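Local atomic coordinates of DNA-entry nuclease (Competence-specific nuclease) (Streptococcus agalactiae ILRI112, PDB entry 4QGO), a protein that probably cleaves DNA without sequence specificity, as a nuclease of the beta-beta-alpha, His-Me finger class and a virulence factor of the bacterium. Residues F14-L18 against P186-H190; T137-S142 against P207-Y213; K168-V174 against L191-D197; R179-V185 against M215-G220. The protein carries 1 engineered substitution. All blocks are in the same frame, centred on the assembly; numbering follows the deposited sequence.

In the fold
Interactions 1 and 2 are buried, while interactions 3 and 4 are partly buried. Interactions 1 and 3 both use strand 188-195 of the central antiparallel sheet. Interaction 1 packs helix 12-22 on the start of this strand by aromatic and apolar contact. Interaction 3 pairs its far end with strand 170-177, with ionic groups on one face. Interaction 2 works by side-chain amides and a threonine hydroxyl that bond to backbone. Interaction 4 joins two loops by backbone bonds and apolar contact, beside a salt bridge inside one loop. Interactions 1, 2 and 4 touch one another. Asn208 of interaction 2 bonds Pro186 and Phe187 of interaction 1 and Tyr217 of interaction 4.

Interaction 1: F14-L18 against P186-H190; sequences FQNNL and PFAMH
Phe187 turns the edge of its ring to the face of Phe14, a T-shaped pair. The planes stand at 83° and the centroids are 5.4 Å apart. CD1 of Phe187 lies 3.7 Å from Phe14 CE2. The Phe14 ring is met from a second direction by backbone: the carbonyl O of Phe187 sits at its edge, near the ring plane, 3.4 Å from Phe14 CE2. Phe14 has its CG anti to the backbone N (chi1 -175°), which swings the ring from the helix toward this partner. Its CZ also reaches the methyl of Ala188, at 4.2 Å.

The Phe187 ring is in turn covered on one face by Asn17. The CB of Asn17 stands 4.0 Å from the ring centroid, close to the ring normal, in a CH-pi contact. The far end of the ring meets the helix backbone, with Phe187 CZ 3.4 Å from Asn17 O. Leu18 adds apolar contact beside CE1 of Phe187. No hydrogen bond crosses between the segments, and the fit is one of shape.

Helix 12-22 thus rests on the start of strand 188-195. There Phe187 and Ala188 form a classic beta bulge opposite Leu177 of strand 170-177. Leu177 also touches Leu18 and Phe187, Tyr34 of strand 33-36 touches Leu18, and Arg179 and Tyr217 from nearby loops also touch Phe187.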
# COMPACT_ATOMS: atom_id res chain seq x y z
N PHE A 14 -1.16 11.04 -14.09
CA PHE A 14 -0.90 10.34 -12.84
C PHE A 14 -0.24 11.27 -11.84
O PHE A 14 -0.63 11.32 -10.67
CB PHE A 14 -0.02 9.10 -13.07
CG PHE A 14 0.18 8.29 -11.82
CD1 PHE A 14 1.12 8.66 -10.87
CD2 PHE A 14 -0.59 7.16 -11.59
CE1 PHE A 14 1.28 7.94 -9.71
CE2 PHE A 14 -0.43 6.44 -10.43
CZ PHE A 14 0.50 6.82 -9.50
N GLN A 15 0.77 12.00 -12.30
CA GLN A 15 1.52 12.88 -11.41
C GLN A 15 0.66 14.02 -10.87
O GLN A 15 0.82 14.42 -9.72
CB GLN A 15 2.78 13.42 -12.11
CG GLN A 15 3.81 12.34 -12.36
CD GLN A 15 5.04 12.84 -13.09
OE1 GLN A 15 5.69 13.78 -12.66
NE2 GLN A 15 5.37 12.20 -14.22
N ASN A 16 -0.26 14.53 -11.69
CA ASN A 16 -1.21 15.54 -11.22
C ASN A 16 -2.10 14.98 -10.10
O ASN A 16 -2.33 15.63 -9.07
CB ASN A 16 -2.06 16.06 -12.38
CG ASN A 16 -1.26 16.93 -13.33
OD1 ASN A 16 -0.14 17.34 -13.04
ND2 ASN A 16 -1.85 17.24 -14.49
N ASN A 17 -2.59 13.76 -10.29
CA ASN A 17 -3.40 13.12 -9.26
C ASN A 17 -2.60 12.91 -7.98
O ASN A 17 -3.10 13.16 -6.88
CB ASN A 17 -3.97 11.79 -9.77
CG ASN A 17 -5.09 11.99 -10.77
OD1 ASN A 17 -5.84 12.96 -10.68
ND2 ASN A 17 -5.20 11.09 -11.73
N LEU A 18 -1.34 12.49 -8.14
CA LEU A 18 -0.45 12.31 -7.00
C LEU A 18 -0.30 13.62 -6.23
O LEU A 18 -0.44 13.65 -5.02
CB LEU A 18 0.91 11.78 -7.46
CG LEU A 18 1.92 11.50 -6.34
CD1 LEU A 18 1.35 10.49 -5.35
CD2 LEU A 18 3.24 11.01 -6.93
N PRO A 186 -8.10 2.85 -5.38
CA PRO A 186 -7.07 3.88 -5.23
C PRO A 186 -6.11 3.86 -6.41
O PRO A 186 -5.85 2.79 -6.95
CB PRO A 186 -6.35 3.46 -3.94
CG PRO A 186 -6.51 1.98 -3.89
CD PRO A 186 -7.89 1.71 -4.47
N PHE A 187 -5.58 5.01 -6.80
CA PHE A 187 -4.62 5.04 -7.90
C PHE A 187 -3.19 4.79 -7.42
O PHE A 187 -2.29 4.58 -8.24
CB PHE A 187 -4.70 6.35 -8.71
CG PHE A 187 -4.19 7.56 -7.96
CD1 PHE A 187 -2.85 7.93 -8.04
CD2 PHE A 187 -5.05 8.32 -7.18
CE1 PHE A 187 -2.37 9.04 -7.33
CE2 PHE A 187 -4.59 9.43 -6.48
CZ PHE A 187 -3.25 9.80 -6.57
N ALA A 188 -2.98 4.83 -6.10
CA ALA A 188 -1.66 4.57 -5.54
C ALA A 188 -1.80 4.21 -4.08
O ALA A 188 -2.83 4.47 -3.46
CB ALA A 188 -0.76 5.80 -5.67
N MET A 189 -0.76 3.58 -3.54
CA MET A 189 -0.71 3.29 -2.12
C MET A 189 0.43 4.08 -1.48
O MET A 189 1.59 3.92 -1.84
CB MET A 189 -0.54 1.78 -1.88
CG MET A 189 -1.70 0.94 -2.39
SD MET A 189 -3.19 1.10 -1.40
CE MET A 189 -2.79 0.00 -0.04
N HIS A 190 0.09 4.94 -0.52
CA HIS A 190 1.09 5.75 0.17
C HIS A 190 1.62 4.98 1.38
O HIS A 190 0.85 4.65 2.27
CB HIS A 190 0.42 7.06 0.61
CG HIS A 190 1.35 8.07 1.21
ND1 HIS A 190 0.89 9.22 1.81
CD2 HIS A 190 2.70 8.13 1.28
CE1 HIS A 190 1.92 9.94 2.24
NE2 HIS A 190 3.03 9.30 1.92

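Interaction 2: T137-S142 against P207-Y213; sequences TQTAHS and PNTQASY
Asn208 bonds the backbone of strand 135-139 with both ends of its amide. Its ND2 donates to Thr137 O at 3.1 Å, and the acceptor lies in the amide plane. Its OD1 accepts from Thr139 N at 2.8 Å, with the donor in the carbonyl plane and an N-H...O angle of 169°. The two bonds fix the rotation of the amide. ND2 has a second acceptor in Pro186 O. Gln210 uses its amide differently. OE1 accepts from His141 N at 2.9 Å, and this donor stands above the carbonyl plane. The Gln210 chain bends at chi2 (143°), which brings OE1 back to the first turn of the helix.

Strand 135-139 pairs with strand 108-112 and runs straight into helix 140-144, an arrangement consistent with the beta-beta-alpha motif of these nucleases. Thr139 is the N-cap at the junction. Its OG1 accepts from Ser142 N at 3.1 Å and donates to Thr209 O at 2.8 Å. The threonine hydroxyl thus joins the helix start to the 207-213 loop.

Other contacts are close packing. Tyr213 OH lies close to Thr139 CG2, at 3.2 Å, while its polar partner is Ala107 O. Ser142 CB sits 3.1 Å from Pro207 O. His141 places the edge of its ring toward Thr209 O, with CD2 3.9 Å away. ND1 of that ring is bonded to Tyr104 OH, and the side chain lies near a bound sulfate.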
# COMPACT_ATOMS: atom_id res chain seq x y z
N THR A 137 -8.54 -3.32 -4.08
CA THR A 137 -8.21 -3.93 -5.35
C THR A 137 -6.86 -3.37 -5.78
O THR A 137 -6.73 -2.18 -6.03
CB THR A 137 -9.27 -3.60 -6.40
OG1 THR A 137 -10.51 -4.19 -6.00
CG2 THR A 137 -8.87 -4.13 -7.78
N GLN A 138 -5.85 -4.24 -5.85
CA GLN A 138 -4.49 -3.79 -6.12
C GLN A 138 -3.92 -4.56 -7.30
O GLN A 138 -4.11 -5.79 -7.40
CB GLN A 138 -3.60 -3.97 -4.89
CG GLN A 138 -2.24 -3.28 -5.03
CD GLN A 138 -1.45 -3.30 -3.74
OE1 GLN A 138 -1.57 -4.24 -2.95
NE2 GLN A 138 -0.65 -2.27 -3.52
N THR A 139 -3.22 -3.87 -8.18
CA THR A 139 -2.64 -4.58 -9.32
C THR A 139 -1.68 -5.68 -8.83
O THR A 139 -1.02 -5.53 -7.79
CB THR A 139 -1.92 -3.66 -10.32
OG1 THR A 139 -0.73 -3.13 -9.71
CG2 THR A 139 -2.85 -2.53 -10.76
N ALA A 140 -1.62 -6.78 -9.57
CA ALA A 140 -0.71 -7.86 -9.21
C ALA A 140 0.72 -7.35 -9.14
O ALA A 140 1.45 -7.70 -8.22
CB ALA A 140 -0.81 -9.00 -10.22
N HIS A 141 1.12 -6.51 -10.11
CA HIS A 141 2.46 -5.97 -10.09
C HIS A 141 2.75 -5.15 -8.84
O HIS A 141 3.78 -5.34 -8.19
CB HIS A 141 2.71 -5.07 -11.29
CG HIS A 141 3.98 -4.29 -11.17
ND1 HIS A 141 5.22 -4.87 -11.33
CD2 HIS A 141 4.20 -3.00 -10.84
CE1 HIS A 141 6.15 -3.95 -11.14
NE2 HIS A 141 5.56 -2.80 -10.84
N SER A 142 1.86 -4.22 -8.51
CA SER A 142 2.15 -3.32 -7.40
C SER A 142 2.01 -4.01 -6.04
O SER A 142 2.66 -3.61 -5.07
CB SER A 142 1.35 -2.02 -7.51
OG SER A 142 -0.02 -2.20 -7.19
N PRO A 207 2.48 3.19 -7.32
CA PRO A 207 1.36 3.34 -8.27
C PRO A 207 0.55 2.05 -8.38
O PRO A 207 1.12 0.95 -8.45
CB PRO A 207 2.07 3.66 -9.60
CG PRO A 207 3.40 4.30 -9.15
CD PRO A 207 3.78 3.48 -7.95
N ASN A 208 -0.78 2.18 -8.38
CA ASN A 208 -1.66 1.03 -8.54
C ASN A 208 -1.87 0.77 -10.02
O ASN A 208 -2.97 0.96 -10.57
CB ASN A 208 -2.99 1.26 -7.83
CG ASN A 208 -3.70 -0.04 -7.53
OD1 ASN A 208 -3.11 -1.12 -7.65
ND2 ASN A 208 -4.97 0.06 -7.13
N THR A 209 -0.79 0.35 -10.65
CA THR A 209 -0.71 0.23 -12.10
C THR A 209 -0.03 -1.08 -12.49
O THR A 209 0.61 -1.74 -11.67
CB THR A 209 0.09 1.41 -12.71
OG1 THR A 209 1.42 1.42 -12.16
CG2 THR A 209 -0.59 2.74 -12.43
N GLN A 210 -0.16 -1.43 -13.77
CA GLN A 210 0.49 -2.62 -14.31
C GLN A 210 0.81 -2.28 -15.77
O GLN A 210 -0.02 -1.67 -16.45
CB GLN A 210 -0.45 -3.82 -14.19
CG GLN A 210 0.18 -5.19 -14.49
CD GLN A 210 -0.37 -6.30 -13.60
OE1 GLN A 210 -0.60 -6.10 -12.40
NE2 GLN A 210 -0.59 -7.47 -14.17
N ALA A 211 1.99 -2.66 -16.25
CA ALA A 211 2.46 -2.17 -17.55
C ALA A 211 1.58 -2.62 -18.72
O ALA A 211 1.48 -1.92 -19.73
CB ALA A 211 3.90 -2.59 -17.78
N SER A 212 0.92 -3.76 -18.57
CA SER A 212 0.23 -4.38 -19.69
C SER A 212 -1.24 -3.99 -19.82
O SER A 212 -1.94 -4.49 -20.68
CB SER A 212 0.32 -5.91 -19.59
OG SER A 212 -0.56 -6.39 -18.58
N TYR A 213 -1.71 -3.09 -18.96
CA TYR A 213 -3.10 -2.68 -19.05
C TYR A 213 -3.35 -1.32 -18.44
O TYR A 213 -2.49 -0.77 -17.76
CB TYR A 213 -4.03 -3.73 -18.43
CG TYR A 213 -3.95 -3.96 -16.92
CD1 TYR A 213 -4.44 -3.02 -16.01
CD2 TYR A 213 -3.47 -5.17 -16.41
CE1 TYR A 213 -4.39 -3.25 -14.64
CE2 TYR A 213 -3.43 -5.42 -15.04
CZ TYR A 213 -3.90 -4.46 -14.17
OH TYR A 213 -3.88 -4.70 -12.81

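Interaction 3: K168-V174 against L191-D197; sequences KRVRYRV and LEAKSQD. With SO4 (sulfate ion), chain C.
The hairpin of strands 170-177 and 188-195 lies within the central antiparallel sheet, and here Arg173 pairs with Glu192 across it. The two form a hydrogen-bonded pair, as do Arg171 and Lys194. Arg173 N to Glu192 O and Glu192 N to Arg173 O are each 2.9 Å. Val170, Tyr172 and Val174 face the same side as Ser195, Ala193 and Leu191, toward helix 153-165. On that side Leu191 CD2 packs at 3.8 Å from Val174 CG1, the two side chains lying side by side.

The other face is ionic. Arg173 grips Glu192 side-on with two nitrogens. NE reaches OE2 and NH2 reaches OE1, both at 2.9 Å. The oxygens lie near the guanidinium plane, but the carboxylate is turned 47° from it, and NE meets OE2 from above the carboxylate plane. The bend at chi3 of Arg173 (59°) turns the guanidinium toward Glu192. Thr41 OG1 also bonds Glu192 OE1.

At the end of the pairing Lys168 NZ makes a salt bridge to the syn lone pair of Asp197 OD2, at 2.9 Å. A water joins Arg169 NE to Gln196 OE1, while Arg169 NH2 bonds Val49 O and NH1 makes a salt bridge to Asp71.

A sulfate, probably from the crystallisation liquor, takes Arg173 NH1 on its O4 at 2.8 Å. Arg171 NH2 adds a weak bond to the same O4, and Asn67 ND2 also binds the ion. Arg171 NH1 bonds Asn67 OD1. Arg173 is thus bonded to two anions, which fix its guanidinium's rotation, and its charge would probably favour the ionised form of Glu192.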
# COMPACT_ATOMS: atom_id res chain seq x y z
N LYS A 168 13.57 -3.95 15.86
CA LYS A 168 13.26 -2.53 15.77
C LYS A 168 11.77 -2.27 16.01
O LYS A 168 10.93 -3.15 15.77
CB LYS A 168 13.69 -1.96 14.42
CG LYS A 168 15.18 -2.14 14.16
CD LYS A 168 15.62 -1.37 12.95
CE LYS A 168 17.06 -1.72 12.60
NZ LYS A 168 17.98 -1.48 13.75
N ARG A 169 11.46 -1.09 16.51
CA ARG A 169 10.09 -0.60 16.63
C ARG A 169 9.82 0.29 15.42
O ARG A 169 10.55 1.24 15.17
CB ARG A 169 9.94 0.24 17.90
CG ARG A 169 9.95 -0.57 19.20
CD ARG A 169 8.53 -0.78 19.71
NE ARG A 169 7.94 0.45 20.21
CZ ARG A 169 6.72 0.55 20.71
NH1 ARG A 169 5.90 -0.51 20.75
NH2 ARG A 169 6.28 1.72 21.14
N VAL A 170 8.79 -0.05 14.67
CA VAL A 170 8.52 0.68 13.43
C VAL A 170 7.13 1.30 13.44
O VAL A 170 6.12 0.61 13.51
CB VAL A 170 8.68 -0.23 12.19
CG1 VAL A 170 8.45 0.59 10.92
CG2 VAL A 170 10.08 -0.84 12.16
N ARG A 171 7.09 2.63 13.39
CA ARG A 171 5.84 3.36 13.21
C ARG A 171 5.54 3.36 11.71
O ARG A 171 6.41 3.59 10.89
CB ARG A 171 6.00 4.78 13.76
CG ARG A 171 4.77 5.66 13.66
CD ARG A 171 3.63 5.25 14.62
NE ARG A 171 2.58 6.25 14.50
CZ ARG A 171 1.64 6.25 13.56
NH1 ARG A 171 1.57 5.26 12.67
NH2 ARG A 171 0.76 7.24 13.51
N TYR A 172 4.29 3.05 11.35
CA TYR A 172 3.93 2.69 9.97
C TYR A 172 2.57 3.29 9.63
O TYR A 172 1.65 3.25 10.45
CB TYR A 172 3.85 1.16 9.88
CG TYR A 172 3.75 0.50 8.51
CD1 TYR A 172 4.56 0.89 7.45
CD2 TYR A 172 2.88 -0.57 8.31
CE1 TYR A 172 4.48 0.24 6.21
CE2 TYR A 172 2.80 -1.22 7.09
CZ TYR A 172 3.60 -0.81 6.05
OH TYR A 172 3.53 -1.45 4.82
N ARG A 173 2.45 3.87 8.44
CA ARG A 173 1.20 4.47 8.00
C ARG A 173 0.99 4.17 6.52
O ARG A 173 1.87 4.44 5.70
CB ARG A 173 1.19 5.98 8.26
CG ARG A 173 -0.13 6.70 7.88
CD ARG A 173 -0.20 8.10 8.51
NE ARG A 173 0.91 8.96 8.11
CZ ARG A 173 1.42 9.94 8.86
NH1 ARG A 173 0.94 10.19 10.08
NH2 ARG A 173 2.44 10.66 8.40
N VAL A 174 -0.15 3.58 6.20
CA VAL A 174 -0.48 3.20 4.84
C VAL A 174 -1.81 3.83 4.44
O VAL A 174 -2.83 3.65 5.10
CB VAL A 174 -0.58 1.67 4.70
CG1 VAL A 174 -1.00 1.30 3.29
CG2 VAL A 174 0.76 1.01 5.06
N LEU A 191 2.92 4.67 1.39
CA LEU A 191 3.53 3.95 2.51
C LEU A 191 4.56 4.83 3.20
O LEU A 191 5.43 5.39 2.53
CB LEU A 191 4.25 2.68 2.04
CG LEU A 191 3.62 1.84 0.93
CD1 LEU A 191 4.53 0.68 0.58
CD2 LEU A 191 2.26 1.32 1.37
N GLU A 192 4.48 4.91 4.53
CA GLU A 192 5.40 5.69 5.35
C GLU A 192 5.87 4.82 6.50
O GLU A 192 5.07 4.13 7.14
CB GLU A 192 4.67 6.91 5.91
CG GLU A 192 4.18 7.88 4.86
CD GLU A 192 3.35 8.96 5.48
OE1 GLU A 192 3.93 9.92 6.03
OE2 GLU A 192 2.11 8.85 5.46
N ALA A 193 7.17 4.86 6.80
CA ALA A 193 7.71 4.07 7.90
C ALA A 193 8.87 4.79 8.57
O ALA A 193 9.65 5.47 7.90
CB ALA A 193 8.15 2.68 7.42
N LYS A 194 9.00 4.60 9.88
CA LYS A 194 10.09 5.20 10.64
C LYS A 194 10.38 4.29 11.83
O LYS A 194 9.48 3.97 12.59
CB LYS A 194 9.67 6.60 11.12
CG LYS A 194 10.65 7.28 12.06
CD LYS A 194 11.94 7.59 11.34
CE LYS A 194 12.90 8.35 12.25
NZ LYS A 194 12.31 9.64 12.72
N SER A 195 11.64 3.88 11.98
CA SER A 195 12.02 3.13 13.17
C SER A 195 12.41 4.07 14.31
O SER A 195 12.84 5.21 14.08
CB SER A 195 13.15 2.14 12.86
OG SER A 195 14.35 2.82 12.52
N GLN A 196 12.24 3.58 15.54
CA GLN A 196 12.62 4.35 16.72
C GLN A 196 14.07 4.82 16.63
O GLN A 196 14.36 5.98 16.95
CB GLN A 196 12.40 3.52 17.99
CG GLN A 196 12.79 4.24 19.28
CD GLN A 196 12.82 3.32 20.50
OE1 GLN A 196 11.97 2.44 20.65
NE2 GLN A 196 13.81 3.52 21.36
N ASP A 197 14.96 3.95 16.18
CA ASP A 197 16.39 4.30 16.10
C ASP A 197 16.77 5.11 14.86
O ASP A 197 17.93 5.46 14.69
CB ASP A 197 17.29 3.06 16.25
CG ASP A 197 17.26 2.12 15.03
OD1 ASP A 197 16.63 2.42 14.00
OD2 ASP A 197 17.91 1.06 15.12
S SO4 C . -2.16 9.92 11.93
O1 SO4 C . -2.95 9.46 10.80
O2 SO4 C . -2.89 9.71 13.17
O3 SO4 C . -1.86 11.35 11.80
O4 SO4 C . -0.91 9.17 11.99
O HOH W 1 9.33 3.02 20.21

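Interaction 4: R179-V185 against M215-G220; sequences RNDTDLV and MDYATG
Val185 fills the tight side of this contact, its two methyls on different neighbours. CG1 lies at the edge of the Tyr217 ring, in its plane, 3.9 Å from CD1. The same CG1 touches Met215 SD at 3.7 Å. CG2 rests on the backbone of Gly220, 3.8 Å from its CA. A chi1 of -180° sends CG1 to Tyr217 and Met215 and leaves CG2 to Gly220. Two backbone bonds hold the loops together here. Val185 N donates to Tyr217 O at 3.1 Å, and Leu184 N donates to Ala218 O at 3.2 Å. The Tyr217 hydroxyl is bonded beyond the pair, to Asn208 O.

The Arg179 side is polar, partly exposed and more loosely joined. Arg179 grips Asp183 of its own loop side-on, with NE 2.7 Å from OD2 and NH2 bonded to OD1. This pair faces Tyr217 and Ala218, and Asp183 OD1 lies 3.3 Å from Ala218 CA. Asp216 is farther off: its OD1 and Arg179 NH2 attract by charge without a direct bond. A water bridges these two atoms instead.

Each loop is also turned by its own side chain. Asn180 OD1 accepts from Thr182 N, an Asx turn, and from Asp183 N, an Asx motif. Asp216 OD1 accepts from Ala218 N, a second Asx turn. These turns shape the loops joining strand 170-177 to 188-195 and 213-215 to 222-224.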
# COMPACT_ATOMS: atom_id res chain seq x y z
N ARG A 179 -8.39 9.50 -6.44
CA ARG A 179 -8.37 10.71 -7.27
C ARG A 179 -9.41 11.71 -6.83
O ARG A 179 -9.28 12.91 -7.06
CB ARG A 179 -8.69 10.38 -8.73
CG ARG A 179 -7.66 9.53 -9.46
CD ARG A 179 -8.06 9.37 -10.92
NE ARG A 179 -9.41 8.81 -11.05
CZ ARG A 179 -10.10 8.78 -12.18
NH1 ARG A 179 -9.57 9.27 -13.30
NH2 ARG A 179 -11.31 8.25 -12.20
N ASN A 180 -10.47 11.19 -6.21
CA ASN A 180 -11.65 11.97 -5.88
C ASN A 180 -12.45 11.23 -4.83
O ASN A 180 -12.06 10.17 -4.35
CB ASN A 180 -12.49 12.19 -7.14
CG ASN A 180 -12.87 10.90 -7.83
OD1 ASN A 180 -13.37 9.97 -7.19
ND2 ASN A 180 -12.61 10.81 -9.13
N ASP A 181 -13.60 11.78 -4.47
CA ASP A 181 -14.36 11.22 -3.36
C ASP A 181 -15.13 9.96 -3.71
O ASP A 181 -15.60 9.27 -2.82
CB ASP A 181 -15.30 12.26 -2.75
CG ASP A 181 -14.57 13.29 -1.92
OD1 ASP A 181 -13.42 13.03 -1.51
OD2 ASP A 181 -15.16 14.36 -1.66
N THR A 182 -15.24 9.64 -5.00
CA THR A 182 -16.12 8.54 -5.40
C THR A 182 -15.45 7.29 -6.00
O THR A 182 -16.06 6.22 -6.01
CB THR A 182 -17.22 9.03 -6.36
OG1 THR A 182 -16.62 9.63 -7.51
CG2 THR A 182 -18.10 10.05 -5.66
N ASP A 183 -14.23 7.42 -6.52
CA ASP A 183 -13.53 6.28 -7.12
C ASP A 183 -13.54 5.07 -6.19
O ASP A 183 -13.28 5.19 -4.99
CB ASP A 183 -12.07 6.59 -7.41
CG ASP A 183 -11.85 7.37 -8.68
OD1 ASP A 183 -12.80 7.67 -9.43
OD2 ASP A 183 -10.67 7.66 -8.94
N LEU A 184 -13.78 3.90 -6.75
CA LEU A 184 -13.77 2.70 -5.94
C LEU A 184 -12.36 2.21 -5.63
O LEU A 184 -12.14 1.58 -4.60
CB LEU A 184 -14.57 1.60 -6.63
CG LEU A 184 -16.06 1.93 -6.75
CD1 LEU A 184 -16.75 0.83 -7.53
CD2 LEU A 184 -16.65 2.08 -5.37
N VAL A 185 -11.42 2.47 -6.53
CA VAL A 185 -10.08 1.88 -6.45
C VAL A 185 -9.06 3.01 -6.30
O VAL A 185 -9.12 4.01 -7.01
CB VAL A 185 -9.76 1.08 -7.74
CG1 VAL A 185 -8.37 0.46 -7.67
CG2 VAL A 185 -10.82 0.01 -7.98
N MET A 215 -6.44 0.86 -16.11
CA MET A 215 -7.60 0.70 -15.26
C MET A 215 -8.37 2.00 -15.11
O MET A 215 -7.76 3.06 -14.98
CB MET A 215 -7.19 0.20 -13.87
CG MET A 215 -8.40 -0.05 -12.96
SD MET A 215 -7.95 -0.47 -11.27
CE MET A 215 -7.47 -2.18 -11.44
N ASP A 216 -9.69 1.92 -15.13
CA ASP A 216 -10.55 3.04 -14.76
C ASP A 216 -10.75 2.94 -13.25
O ASP A 216 -11.41 2.01 -12.77
CB ASP A 216 -11.90 2.91 -15.47
CG ASP A 216 -12.82 4.09 -15.22
OD1 ASP A 216 -12.56 4.88 -14.29
OD2 ASP A 216 -13.82 4.24 -15.96
N TYR A 217 -10.15 3.86 -12.50
CA TYR A 217 -10.19 3.78 -11.04
C TYR A 217 -11.58 4.06 -10.48
O TYR A 217 -11.87 3.72 -9.33
CB TYR A 217 -9.16 4.72 -10.39
CG TYR A 217 -7.73 4.34 -10.75
CD1 TYR A 217 -7.17 3.16 -10.29
CD2 TYR A 217 -6.96 5.18 -11.54
CE1 TYR A 217 -5.88 2.80 -10.62
CE2 TYR A 217 -5.66 4.83 -11.88
CZ TYR A 217 -5.14 3.64 -11.43
OH TYR A 217 -3.84 3.32 -11.78
N ALA A 218 -12.44 4.66 -11.29
CA ALA A 218 -13.81 4.87 -10.84
C ALA A 218 -14.51 3.54 -10.56
O ALA A 218 -15.18 3.39 -9.54
CB ALA A 218 -14.60 5.69 -11.87
N THR A 219 -14.34 2.58 -11.47
CA THR A 219 -15.07 1.31 -11.43
C THR A 219 -14.19 0.08 -11.16
O THR A 219 -14.69 -0.95 -10.72
CB THR A 219 -15.76 1.05 -12.77
OG1 THR A 219 -14.77 1.10 -13.81
CG2 THR A 219 -16.80 2.13 -13.05
N GLY A 220 -12.90 0.21 -11.43
CA GLY A 220 -12.02 -0.94 -11.42
C GLY A 220 -11.98 -1.70 -12.73
O GLY A 220 -11.31 -2.72 -12.82
O HOH W 2 -13.09 7.68 -14.54